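PDB 1M22: peptide amidase from Stenotrophomonas maltophilia, which probably hydrolyses amide bonds as an amidase signature enzyme. Local coordinates for residues 33-38 with 123-128; 49-54 with 82-87; 189-194 with 434-439; 193-198 with 446-451. One frame throughout, in Å; residues are numbered along the deposited sequence.

Interaction 1. Residues 33-38 with 123-128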
loop_
_atom_site.group_PDB
_atom_site.type_symbol
_atom_site.label_atom_id
_atom_site.label_comp_id
_atom_site.label_asym_id
_atom_site.label_seq_id
_atom_site.Cartn_x
_atom_site.Cartn_y
_atom_site.Cartn_z
ATOM N N ALA A 33 7.864 3.103 22.668
ATOM C CA ALA A 33 7.619 1.664 22.713
ATOM C C ALA A 33 7.844 1.074 21.322
ATOM O O ALA A 33 8.468 0.026 21.178
ATOM C CB ALA A 33 6.203 1.380 23.178
ATOM N N TYR A 34 7.331 1.744 20.294
ATOM C CA TYR A 34 7.522 1.260 18.935
ATOM C C TYR A 34 8.998 1.318 18.544
ATOM O O TYR A 34 9.515 0.391 17.918
ATOM C CB TYR A 34 6.692 2.082 17.942
ATOM C CG TYR A 34 5.219 1.738 17.925
ATOM C CD1 TYR A 34 4.789 0.426 17.717
ATOM C CD2 TYR A 34 4.252 2.731 18.068
ATOM C CE1 TYR A 34 3.430 0.111 17.650
ATOM C CE2 TYR A 34 2.891 2.427 18.000
ATOM C CZ TYR A 34 2.488 1.118 17.790
ATOM O OH TYR A 34 1.147 0.816 17.703
ATOM N N LEU A 35 9.680 2.399 18.919
ATOM C CA LEU A 35 11.094 2.545 18.587
ATOM C C LEU A 35 11.925 1.437 19.225
ATOM O O LEU A 35 12.861 0.921 18.611
ATOM C CB LEU A 35 11.608 3.920 19.026
ATOM C CG LEU A 35 11.070 5.098 18.206
ATOM C CD1 LEU A 35 11.513 6.411 18.832
ATOM C CD2 LEU A 35 11.565 4.988 16.768
ATOM N N GLN A 36 11.575 1.061 20.450
ATOM C CA GLN A 36 12.303 0.002 21.138
ATOM C C GLN A 36 12.057 -1.332 20.435
ATOM O O GLN A 36 12.970 -2.148 20.297
ATOM C CB GLN A 36 11.860 -0.081 22.601
ATOM C CG GLN A 36 12.648 -1.082 23.432
ATOM C CD GLN A 36 12.313 -1.000 24.908
ATOM O OE1 GLN A 36 12.447 0.055 25.529
ATOM N NE2 GLN A 36 11.877 -2.118 25.479
ATOM N N ARG A 37 10.824 -1.547 19.982
ATOM C CA ARG A 37 10.474 -2.782 19.291
ATOM C C ARG A 37 11.182 -2.837 17.934
ATOM O O ARG A 37 11.627 -3.899 17.500
ATOM C CB ARG A 37 8.953 -2.875 19.121
ATOM C CG ARG A 37 8.454 -4.227 18.635
ATOM C CD ARG A 37 6.938 -4.315 18.765
ATOM N NE ARG A 37 6.380 -5.497 18.113
ATOM C CZ ARG A 37 6.362 -6.721 18.630
ATOM N NH1 ARG A 37 6.875 -6.954 19.832
ATOM N NH2 ARG A 37 5.830 -7.719 17.939
ATOM N N ILE A 38 11.292 -1.690 17.270
ATOM C CA ILE A 38 11.983 -1.628 15.989
ATOM C C ILE A 38 13.447 -2.021 16.201
ATOM O O ILE A 38 14.023 -2.768 15.412
ATOM C CB ILE A 38 11.900 -0.205 15.386
ATOM C CG1 ILE A 38 10.469 0.061 14.904
ATOM C CG2 ILE A 38 12.893 -0.056 14.239
ATOM C CD1 ILE A 38 10.216 1.484 14.450
ATOM N N VAL A 123 2.325 11.104 14.303
ATOM C CA VAL A 123 3.754 11.179 14.571
ATOM C C VAL A 123 4.463 10.293 13.550
ATOM O O VAL A 123 4.144 9.113 13.422
ATOM C CB VAL A 123 4.072 10.658 15.991
ATOM C CG1 VAL A 123 5.582 10.550 16.191
ATOM C CG2 VAL A 123 3.462 11.589 17.030
ATOM N N VAL A 124 5.412 10.858 12.812
ATOM C CA VAL A 124 6.142 10.075 11.824
ATOM C C VAL A 124 7.330 9.389 12.494
ATOM O O VAL A 124 8.263 10.047 12.942
ATOM C CB VAL A 124 6.647 10.965 10.667
ATOM C CG1 VAL A 124 7.421 10.127 9.657
ATOM C CG2 VAL A 124 5.466 11.649 9.993
ATOM N N LEU A 125 7.281 8.063 12.581
ATOM C CA LEU A 125 8.359 7.295 13.199
ATOM C C LEU A 125 9.566 7.161 12.280
ATOM O O LEU A 125 10.705 7.098 12.744
ATOM C CB LEU A 125 7.883 5.889 13.564
ATOM C CG LEU A 125 6.935 5.688 14.745
ATOM C CD1 LEU A 125 6.473 4.238 14.768
ATOM C CD2 LEU A 125 7.637 6.045 16.049
ATOM N N GLY A 126 9.308 7.106 10.978
ATOM C CA GLY A 126 10.382 6.955 10.018
ATOM C C GLY A 126 9.875 6.482 8.672
ATOM O O GLY A 126 8.677 6.562 8.389
ATOM N N LYS A 127 10.793 5.974 7.854
ATOM C CA LYS A 127 10.487 5.496 6.510
ATOM C C LYS A 127 10.701 3.992 6.401
ATOM O O LYS A 127 11.578 3.434 7.060
ATOM C CB LYS A 127 11.389 6.201 5.490
ATOM C CG LYS A 127 11.490 7.715 5.659
ATOM C CD LYS A 127 10.150 8.412 5.459
ATOM C CE LYS A 127 9.682 8.334 4.014
ATOM N NZ LYS A 127 10.601 9.042 3.070
ATOM N N THR A 128 9.903 3.336 5.564
ATOM C CA THR A 128 10.021 1.897 5.381
ATOM C C THR A 128 10.666 1.500 4.060
ATOM O O THR A 128 10.546 2.194 3.044
ATOM C CB THR A 128 8.652 1.203 5.483
ATOM O OG1 THR A 128 7.713 1.866 4.626
ATOM C CG2 THR A 128 8.153 1.232 6.920
#
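L125, on strand 123-128, reaches across to Y34 and L35 on helix 27-43. Its CB points toward the helix. The next atom, CG, stands anti to the carbonyl carbon and beside the backbone N (chi1 -73°). This torsion directs CD1 to Y34 and CD2 to L35. The side chain forks at CG. L125 CD1 meets the base of the tyrosine, 3.8 Å from Y34 CB. It lies obliquely to the Y34 ring. L125 CD2 turns to the other residue and sits 4.1 Å from L35 CD2. It is nearly as close to L35 CG, at 4.2 Å. The two leucines meet at a slant, branch end against branch end.

The CB of L35 does not aim straight at the strand, but the end of its side chain comes nearer. I38 lies one helical turn on from Y34 and stays a little farther off, with I38 CD1 4.7 Å from L125 CD1. No hydrogen bond joins the two segments, so the contact is purely apolar.

Other residues complete the surroundings of L125. P82 and L84 of strand 82-86 touch its side chain, as do T31 of the same helix and A178. P82 also packs on Y34.

This is a helix laid on one face of a beta sheet. One leucine of an inner strand fits against two adjacent residues of the helix, as in the layered alpha/beta fold of amidase signature enzymes, where helices cover the mixed sheet.

Interaction 2. Residues 49-54 with 82-87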
loop_
_atom_site.group_PDB
_atom_site.type_symbol
_atom_site.label_atom_id
_atom_site.label_comp_id
_atom_site.label_asym_id
_atom_site.label_seq_id
_atom_site.Cartn_x
_atom_site.Cartn_y
_atom_site.Cartn_z
ATOM N N ARG A 49 14.274 -5.706 8.857
ATOM C CA ARG A 49 14.695 -4.614 7.984
ATOM C C ARG A 49 13.532 -3.935 7.271
ATOM O O ARG A 49 13.610 -3.599 6.084
ATOM C CB ARG A 49 15.725 -5.099 6.961
ATOM C CG ARG A 49 16.989 -5.649 7.600
ATOM C CD ARG A 49 18.191 -5.476 6.694
ATOM N NE ARG A 49 18.640 -4.087 6.668
ATOM C CZ ARG A 49 19.754 -3.671 6.074
ATOM N NH1 ARG A 49 20.540 -4.538 5.450
ATOM N NH2 ARG A 49 20.086 -2.388 6.111
ATOM N N ALA A 50 12.447 -3.723 8.006
ATOM C CA ALA A 50 11.279 -3.059 7.443
ATOM C C ALA A 50 11.471 -1.542 7.439
ATOM O O ALA A 50 10.925 -0.842 6.585
ATOM C CB ALA A 50 10.039 -3.418 8.247
ATOM N N VAL A 51 12.250 -1.041 8.393
ATOM C CA VAL A 51 12.492 0.391 8.529
ATOM C C VAL A 51 13.849 0.789 7.962
ATOM O O VAL A 51 14.893 0.378 8.471
ATOM C CB VAL A 51 12.408 0.802 10.015
ATOM C CG1 VAL A 51 12.652 2.289 10.163
ATOM C CG2 VAL A 51 11.040 0.435 10.569
ATOM N N ILE A 52 13.828 1.601 6.910
ATOM C CA ILE A 52 15.052 2.036 6.249
ATOM C C ILE A 52 15.682 3.269 6.910
ATOM O O ILE A 52 16.894 3.467 6.829
ATOM C CB ILE A 52 14.773 2.272 4.732
ATOM C CG1 ILE A 52 16.086 2.453 3.971
ATOM C CG2 ILE A 52 13.844 3.463 4.543
ATOM C CD1 ILE A 52 15.914 2.484 2.460
ATOM N N GLU A 53 14.871 4.091 7.572
ATOM C CA GLU A 53 15.395 5.274 8.255
ATOM C C GLU A 53 14.449 5.745 9.344
ATOM O O GLU A 53 13.240 5.832 9.136
ATOM C CB GLU A 53 15.637 6.429 7.269
ATOM C CG GLU A 53 16.410 7.601 7.895
ATOM C CD GLU A 53 16.556 8.811 6.979
ATOM O OE1 GLU A 53 16.273 8.702 5.769
ATOM O OE2 GLU A 53 16.967 9.881 7.479
ATOM N N LEU A 54 15.001 6.047 10.512
ATOM C CA LEU A 54 14.196 6.537 11.621
ATOM C C LEU A 54 14.120 8.053 11.534
ATOM O O LEU A 54 15.034 8.703 11.025
ATOM C CB LEU A 54 14.826 6.145 12.960
ATOM C CG LEU A 54 14.844 4.656 13.307
ATOM C CD1 LEU A 54 15.665 4.432 14.566
ATOM C CD2 LEU A 54 13.419 4.161 13.501
ATOM N N PRO A 82 1.561 7.115 16.153
ATOM C CA PRO A 82 2.800 6.916 15.388
ATOM C C PRO A 82 2.604 6.062 14.141
ATOM O O PRO A 82 1.975 5.002 14.199
ATOM C CB PRO A 82 3.731 6.221 16.387
ATOM C CG PRO A 82 3.118 6.512 17.733
ATOM C CD PRO A 82 1.645 6.430 17.451
ATOM N N LEU A 83 3.172 6.510 13.025
ATOM C CA LEU A 83 3.058 5.779 11.770
ATOM C C LEU A 83 4.356 5.775 10.970
ATOM O O LEU A 83 5.292 6.519 11.274
ATOM C CB LEU A 83 1.916 6.366 10.930
ATOM C CG LEU A 83 1.941 7.854 10.565
ATOM C CD1 LEU A 83 2.976 8.118 9.477
ATOM C CD2 LEU A 83 0.555 8.273 10.082
ATOM N N LEU A 84 4.406 4.918 9.954
ATOM C CA LEU A 84 5.572 4.797 9.079
ATOM C C LEU A 84 5.182 5.108 7.637
ATOM O O LEU A 84 4.038 4.887 7.236
ATOM C CB LEU A 84 6.156 3.387 9.174
ATOM C CG LEU A 84 6.899 3.069 10.476
ATOM C CD1 LEU A 84 6.993 1.566 10.649
ATOM C CD2 LEU A 84 8.289 3.698 10.456
ATOM N N LEU A 85 6.140 5.606 6.859
ATOM C CA LEU A 85 5.909 5.982 5.464
ATOM C C LEU A 85 6.844 5.267 4.499
ATOM O O LEU A 85 8.055 5.246 4.719
ATOM C CB LEU A 85 6.135 7.485 5.288
ATOM C CG LEU A 85 5.349 8.474 6.144
ATOM C CD1 LEU A 85 5.977 9.851 6.023
ATOM C CD2 LEU A 85 3.894 8.496 5.705
ATOM N N LYS A 86 6.296 4.699 3.428
ATOM C CA LYS A 86 7.116 4.037 2.414
ATOM C C LYS A 86 8.159 5.060 1.942
ATOM O O LYS A 86 7.839 6.239 1.753
ATOM C CB LYS A 86 6.232 3.594 1.249
ATOM C CG LYS A 86 6.948 2.823 0.152
ATOM C CD LYS A 86 5.925 2.320 -0.858
ATOM C CE LYS A 86 6.547 1.510 -1.983
ATOM N NZ LYS A 86 5.500 0.996 -2.911
ATOM N N ASP A 87 9.396 4.612 1.727
ATOM C CA ASP A 87 10.454 5.537 1.352
ATOM C C ASP A 87 10.473 6.144 -0.042
ATOM O O ASP A 87 11.533 6.532 -0.543
ATOM C CB ASP A 87 11.829 4.949 1.685
ATOM C CG ASP A 87 12.904 6.021 1.784
ATOM O OD1 ASP A 87 12.613 7.108 2.333
ATOM O OD2 ASP A 87 14.037 5.779 1.323
HETATM O O HOH W 1 14.772 7.264 4.148
#
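I52 and D87 make the closest van der Waals contact between 49-54 and 82-87. I52 CG2 lies 3.8 Å from D87 CB and almost as near to D87 CG. I52 CD1 comes to 4.0 Å from D87 OD2, so the isoleucine also covers part of the carboxylate. The two side chains cross at about a right angle. With I52 chi1 at -169°, the CG2 methyl is the branch turned to the aspartate. The apolar pair is V51 and L84, where V51 CG2 stands 4.2 Å from L84 CD1. It is loose, at the outer range of van der Waals packing.

The polar contact runs through a water. That water donates to E53 OE1 at 2.6 Å and to D87 OD1 at 2.8 Å. It has more acceptors nearby than protons, so both bonds need not exist at once. The two carboxylates are 5.3 Å apart, measured from E53 OE1 to D87 OD1. Their mutual repulsion is probably offset by basic neighbours: E53 OE1 forms a salt bridge with R148, and D87 OD1 forms one with K127. D87 OD2 is bound by S97 OG.

The backbones of these two segments do not bond to each other, because strand 123-128 runs between them. I52 and E53 both pair with K127 there. The CB of K86 points away from this contact.

Two residues facing one make a classic beta bulge. It sits in the outermost strand at one end of the mixed sheet, two strands from the one that carries the active-site lysine K86.

Interaction 3. Residues 189-194 with 434-439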
loop_
_atom_site.group_PDB
_atom_site.type_symbol
_atom_site.label_atom_id
_atom_site.label_comp_id
_atom_site.label_asym_id
_atom_site.label_seq_id
_atom_site.Cartn_x
_atom_site.Cartn_y
_atom_site.Cartn_z
ATOM N N SER A 189 1.367 -3.275 -5.589
ATOM C CA SER A 189 2.269 -2.883 -4.503
ATOM C C SER A 189 1.713 -2.591 -3.115
ATOM O O SER A 189 2.490 -2.433 -2.171
ATOM C CB SER A 189 3.158 -1.726 -4.951
ATOM O OG SER A 189 4.176 -2.205 -5.818
ATOM N N ILE A 190 0.396 -2.475 -2.982
ATOM C CA ILE A 190 -0.187 -2.299 -1.657
ATOM C C ILE A 190 -0.903 -3.591 -1.271
ATOM O O ILE A 190 -0.578 -4.208 -0.258
ATOM C CB ILE A 190 -1.216 -1.140 -1.582
ATOM C CG1 ILE A 190 -0.486 0.205 -1.535
ATOM C CG2 ILE A 190 -2.101 -1.298 -0.333
ATOM C CD1 ILE A 190 -1.406 1.404 -1.622
ATOM N N VAL A 191 -1.845 -4.032 -2.098
ATOM C CA VAL A 191 -2.613 -5.220 -1.748
ATOM C C VAL A 191 -1.847 -6.531 -1.687
ATOM O O VAL A 191 -2.158 -7.380 -0.855
ATOM C CB VAL A 191 -3.864 -5.383 -2.662
ATOM C CG1 VAL A 191 -4.787 -4.188 -2.476
ATOM C CG2 VAL A 191 -3.455 -5.525 -4.121
ATOM N N CYS A 192 -0.841 -6.702 -2.537
ATOM C CA CYS A 192 -0.089 -7.951 -2.508
ATOM C C CYS A 192 0.736 -8.090 -1.228
ATOM O O CYS A 192 0.616 -9.095 -0.524
ATOM C CB CYS A 192 0.812 -8.073 -3.736
ATOM S SG CYS A 192 1.120 -9.785 -4.202
ATOM N N PRO A 193 1.587 -7.098 -0.908
ATOM C CA PRO A 193 2.348 -7.276 0.333
ATOM C C PRO A 193 1.443 -7.259 1.564
ATOM O O PRO A 193 1.752 -7.878 2.577
ATOM C CB PRO A 193 3.367 -6.133 0.299
ATOM C CG PRO A 193 2.733 -5.104 -0.598
ATOM C CD PRO A 193 2.071 -5.933 -1.669
ATOM N N ALA A 194 0.317 -6.559 1.489
ATOM C CA ALA A 194 -0.585 -6.553 2.631
ATOM C C ALA A 194 -1.100 -7.981 2.859
ATOM O O ALA A 194 -1.060 -8.493 3.980
ATOM C CB ALA A 194 -1.748 -5.595 2.387
ATOM N N GLU A 434 -4.257 -14.117 -10.549
ATOM C CA GLU A 434 -4.468 -12.922 -9.730
ATOM C C GLU A 434 -5.396 -11.963 -10.467
ATOM O O GLU A 434 -5.411 -11.932 -11.699
ATOM C CB GLU A 434 -3.137 -12.233 -9.425
ATOM C CG GLU A 434 -2.148 -13.112 -8.678
ATOM C CD GLU A 434 -0.806 -12.436 -8.475
ATOM O OE1 GLU A 434 -0.229 -11.956 -9.473
ATOM O OE2 GLU A 434 -0.327 -12.388 -7.323
ATOM N N SER A 435 -6.160 -11.174 -9.714
ATOM C CA SER A 435 -7.109 -10.235 -10.303
ATOM C C SER A 435 -6.914 -8.765 -9.931
ATOM O O SER A 435 -7.534 -7.892 -10.543
ATOM C CB SER A 435 -8.537 -10.641 -9.923
ATOM O OG SER A 435 -8.863 -11.930 -10.418
ATOM N N TYR A 436 -6.063 -8.482 -8.945
ATOM C CA TYR A 436 -5.855 -7.102 -8.504
ATOM C C TYR A 436 -5.333 -6.140 -9.570
ATOM O O TYR A 436 -5.475 -4.925 -9.431
ATOM C CB TYR A 436 -4.937 -7.063 -7.273
ATOM C CG TYR A 436 -3.564 -7.657 -7.488
ATOM C CD1 TYR A 436 -2.605 -6.994 -8.255
ATOM C CD2 TYR A 436 -3.226 -8.890 -6.932
ATOM C CE1 TYR A 436 -1.343 -7.549 -8.465
ATOM C CE2 TYR A 436 -1.970 -9.452 -7.135
ATOM C CZ TYR A 436 -1.035 -8.777 -7.902
ATOM O OH TYR A 436 0.203 -9.339 -8.119
ATOM N N SER A 437 -4.739 -6.670 -10.632
ATOM C CA SER A 437 -4.223 -5.813 -11.690
ATOM C C SER A 437 -5.346 -5.010 -12.342
ATOM O O SER A 437 -5.132 -3.888 -12.797
ATOM C CB SER A 437 -3.509 -6.646 -12.755
ATOM O OG SER A 437 -3.014 -5.819 -13.798
ATOM N N ALA A 438 -6.543 -5.585 -12.389
ATOM C CA ALA A 438 -7.680 -4.901 -12.995
ATOM C C ALA A 438 -7.945 -3.569 -12.295
ATOM O O ALA A 438 -8.117 -2.541 -12.945
ATOM C CB ALA A 438 -8.922 -5.783 -12.934
ATOM N N ALA A 439 -7.980 -3.586 -10.967
ATOM C CA ALA A 439 -8.227 -2.357 -10.225
ATOM C C ALA A 439 -7.079 -1.368 -10.405
ATOM O O ALA A 439 -7.298 -0.168 -10.570
ATOM C CB ALA A 439 -8.430 -2.668 -8.744
#
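A cysteine sulfur beside a tyrosine ring is the unusual feature here. C192 SG lies 5.1 Å from the centroid of the Y436 ring and 50° off its normal, so it approaches obliquely. Its nearest atom of that residue is the hydroxyl, with C192 SG 4.0 Å from Y436 OH. The ring carbon Y436 CE2 is slightly farther, 4.3 Å from C192 SG. The C192 torsion (chi1 -152°) swings the sulfur out from helix 191-196 to the phenol end.

V191 meets the other end of the tyrosine. V191 CG2 is 3.8 Å from Y436 CB and 4.0 Å from Y436 CG. V191 and Y436 lie alongside each other, running opposite ways. At a chi1 of 60°, the Y436 ring is laid past V191 as far as C192, and one side chain spans both residues.

E434 is a marginal partner of the sulfur, with E434 OE2 4.3 Å from C192 SG. That oxygen is held by T418 OG1. The CB of S189, the active-site nucleophile, points away from this contact, and its OG is bonded to S165 OG. L462 of strand 457-464 packs on Y436, and C163 touches C192.

A disulfide between C163 and C192 has been seen for this protein but is absent here. No hydrogen bond joins the segments. What holds Y436 against the start of the helix is probably dispersion, with at most a weak sulfur-aromatic contribution. That helix begins two residues after the nucleophile.

Interaction 4. Residues 193-198 with 446-451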
loop_
_atom_site.group_PDB
_atom_site.type_symbol
_atom_site.label_atom_id
_atom_site.label_comp_id
_atom_site.label_asym_id
_atom_site.label_seq_id
_atom_site.Cartn_x
_atom_site.Cartn_y
_atom_site.Cartn_z
ATOM N N PRO A 193 1.587 -7.098 -0.908
ATOM C CA PRO A 193 2.348 -7.276 0.333
ATOM C C PRO A 193 1.443 -7.259 1.564
ATOM O O PRO A 193 1.752 -7.878 2.577
ATOM C CB PRO A 193 3.367 -6.133 0.299
ATOM C CG PRO A 193 2.733 -5.104 -0.598
ATOM C CD PRO A 193 2.071 -5.933 -1.669
ATOM N N ALA A 194 0.317 -6.559 1.489
ATOM C CA ALA A 194 -0.585 -6.553 2.631
ATOM C C ALA A 194 -1.100 -7.981 2.859
ATOM O O ALA A 194 -1.060 -8.493 3.980
ATOM C CB ALA A 194 -1.748 -5.595 2.387
ATOM N N ALA A 195 -1.563 -8.634 1.797
ATOM C CA ALA A 195 -2.075 -9.995 1.920
ATOM C C ALA A 195 -0.988 -10.977 2.359
ATOM O O ALA A 195 -1.217 -11.826 3.225
ATOM C CB ALA A 195 -2.679 -10.449 0.591
ATOM N N ILE A 196 0.187 -10.852 1.750
ATOM C CA ILE A 196 1.327 -11.724 2.032
ATOM C C ILE A 196 1.786 -11.638 3.489
ATOM O O ILE A 196 2.299 -12.619 4.046
ATOM C CB ILE A 196 2.488 -11.371 1.061
ATOM C CG1 ILE A 196 2.154 -11.886 -0.344
ATOM C CG2 ILE A 196 3.820 -11.935 1.567
ATOM C CD1 ILE A 196 2.242 -13.390 -0.497
ATOM N N ASN A 197 1.587 -10.478 4.105
ATOM C CA ASN A 197 1.983 -10.267 5.493
ATOM C C ASN A 197 0.808 -10.201 6.474
ATOM O O ASN A 197 0.943 -9.693 7.587
ATOM C CB ASN A 197 2.855 -9.010 5.593
ATOM C CG ASN A 197 4.182 -9.167 4.867
ATOM O OD1 ASN A 197 5.088 -9.855 5.347
ATOM N ND2 ASN A 197 4.300 -8.545 3.700
ATOM N N GLY A 198 -0.349 -10.706 6.049
ATOM C CA GLY A 198 -1.511 -10.766 6.921
ATOM C C GLY A 198 -2.114 -9.494 7.477
ATOM O O GLY A 198 -2.589 -9.481 8.618
ATOM N N SER A 446 -9.345 -0.985 -4.496
ATOM C CA SER A 446 -9.213 -2.385 -4.121
ATOM C C SER A 446 -8.822 -2.419 -2.647
ATOM O O SER A 446 -8.209 -1.480 -2.140
ATOM C CB SER A 446 -8.173 -3.098 -4.990
ATOM O OG SER A 446 -6.890 -2.525 -4.859
ATOM N N LEU A 447 -9.181 -3.499 -1.965
ATOM C CA LEU A 447 -8.928 -3.614 -0.535
ATOM C C LEU A 447 -8.799 -5.081 -0.162
ATOM O O LEU A 447 -9.680 -5.882 -0.482
ATOM C CB LEU A 447 -10.114 -2.984 0.208
ATOM C CG LEU A 447 -10.122 -2.659 1.704
ATOM C CD1 LEU A 447 -11.412 -1.916 2.042
ATOM C CD2 LEU A 447 -10.013 -3.930 2.521
ATOM N N THR A 448 -7.706 -5.440 0.505
ATOM C CA THR A 448 -7.514 -6.822 0.922
ATOM C C THR A 448 -7.654 -6.940 2.438
ATOM O O THR A 448 -7.187 -6.080 3.182
ATOM C CB THR A 448 -6.129 -7.373 0.469
ATOM O OG1 THR A 448 -6.016 -8.750 0.854
ATOM C CG2 THR A 448 -4.991 -6.579 1.090
ATOM N N VAL A 449 -8.323 -8.006 2.872
ATOM C CA VAL A 449 -8.550 -8.294 4.289
ATOM C C VAL A 449 -8.078 -9.719 4.577
ATOM O O VAL A 449 -8.344 -10.632 3.801
ATOM C CB VAL A 449 -10.057 -8.213 4.655
ATOM C CG1 VAL A 449 -10.252 -8.480 6.146
ATOM C CG2 VAL A 449 -10.617 -6.857 4.272
ATOM N N PRO A 450 -7.368 -9.924 5.695
ATOM C CA PRO A 450 -6.895 -11.272 6.028
ATOM C C PRO A 450 -8.042 -12.281 6.072
ATOM O O PRO A 450 -9.090 -12.003 6.657
ATOM C CB PRO A 450 -6.262 -11.080 7.399
ATOM C CG PRO A 450 -5.709 -9.692 7.312
ATOM C CD PRO A 450 -6.842 -8.932 6.650
ATOM N N MET A 451 -7.854 -13.447 5.461
ATOM C CA MET A 451 -8.906 -14.454 5.483
ATOM C C MET A 451 -8.435 -15.819 5.975
ATOM O O MET A 451 -9.190 -16.789 5.955
ATOM C CB MET A 451 -9.564 -14.584 4.105
ATOM C CG MET A 451 -8.779 -15.331 3.054
ATOM S SD MET A 451 -9.914 -15.843 1.736
ATOM C CE MET A 451 -10.923 -16.868 2.617
#
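A194 and A195, on helix 191-196, both touch T448 of strand 446-454. Just before them, the CB of P193 points away from the strand. Its carbonyl serves the helix end instead. P193 O accepts from N197 N at 3.0 Å and from N197 ND2 at 2.9 Å. These two donors come from opposite faces of the carbonyl plane. The side-chain bond is moderately bent, with an N-H...O angle of 150°.

A194 then presents its methyl to the strand, with A194 CB 3.6 Å from T448 CG2. At A195 the methyl meets the other branch of the threonine, with A195 CB 3.8 Å from T448 OG1. The T448 torsion (chi1 -178°) thus gives one branch to each alanine, the methyl to A194 and the hydroxyl to A195. The hydroxyl gets its polar partner outside the contact, in T417 OG1.

N197 is the first residue to leave helical angles. Its ND2 also bonds to P162 O, so the amide is tied at two carbonyls. G198 follows with positive phi and gives its N to A195 O at 3.2 Å. The next backbone N bonds to A194 O. This is a Schellman motif, with G198 as the C-prime residue. P450 CG sits side-on to the G198 carbonyl, 3.4 Å from G198 O. R487 NH1 binds the same oxygen.

No hydrogen bond crosses between the segments. Small methyls and a glycine bring helix and strand close, to 5.5 Å between the CA atoms of G198 and P450, while the buried polar atoms T448 OG1 and G198 O find their hydrogen bonds with other residues.

Interactions 1 and 2 form one block at one end of the large mixed sheet, with centres 7 Å apart. Strand 123-128 joins them: K127 N lies 2.8 Å from E53 O, and T128 N lies 2.8 Å from L85 O, both probable hydrogen bonds. Interactions 3 and 4 form a second block, with centres 9 Å apart, and share P193 and A194 of helix 191-196. Interactions 1 and 3 are about 26 Å apart between centres. The active site lies between the blocks: K86 comes from interaction 2 and S189 from interaction 3, with K86 NZ 4.1 Å from S189 CB. S165, the third active-site residue, has its OG hydrogen-bonded to K86 NZ and S189 OG.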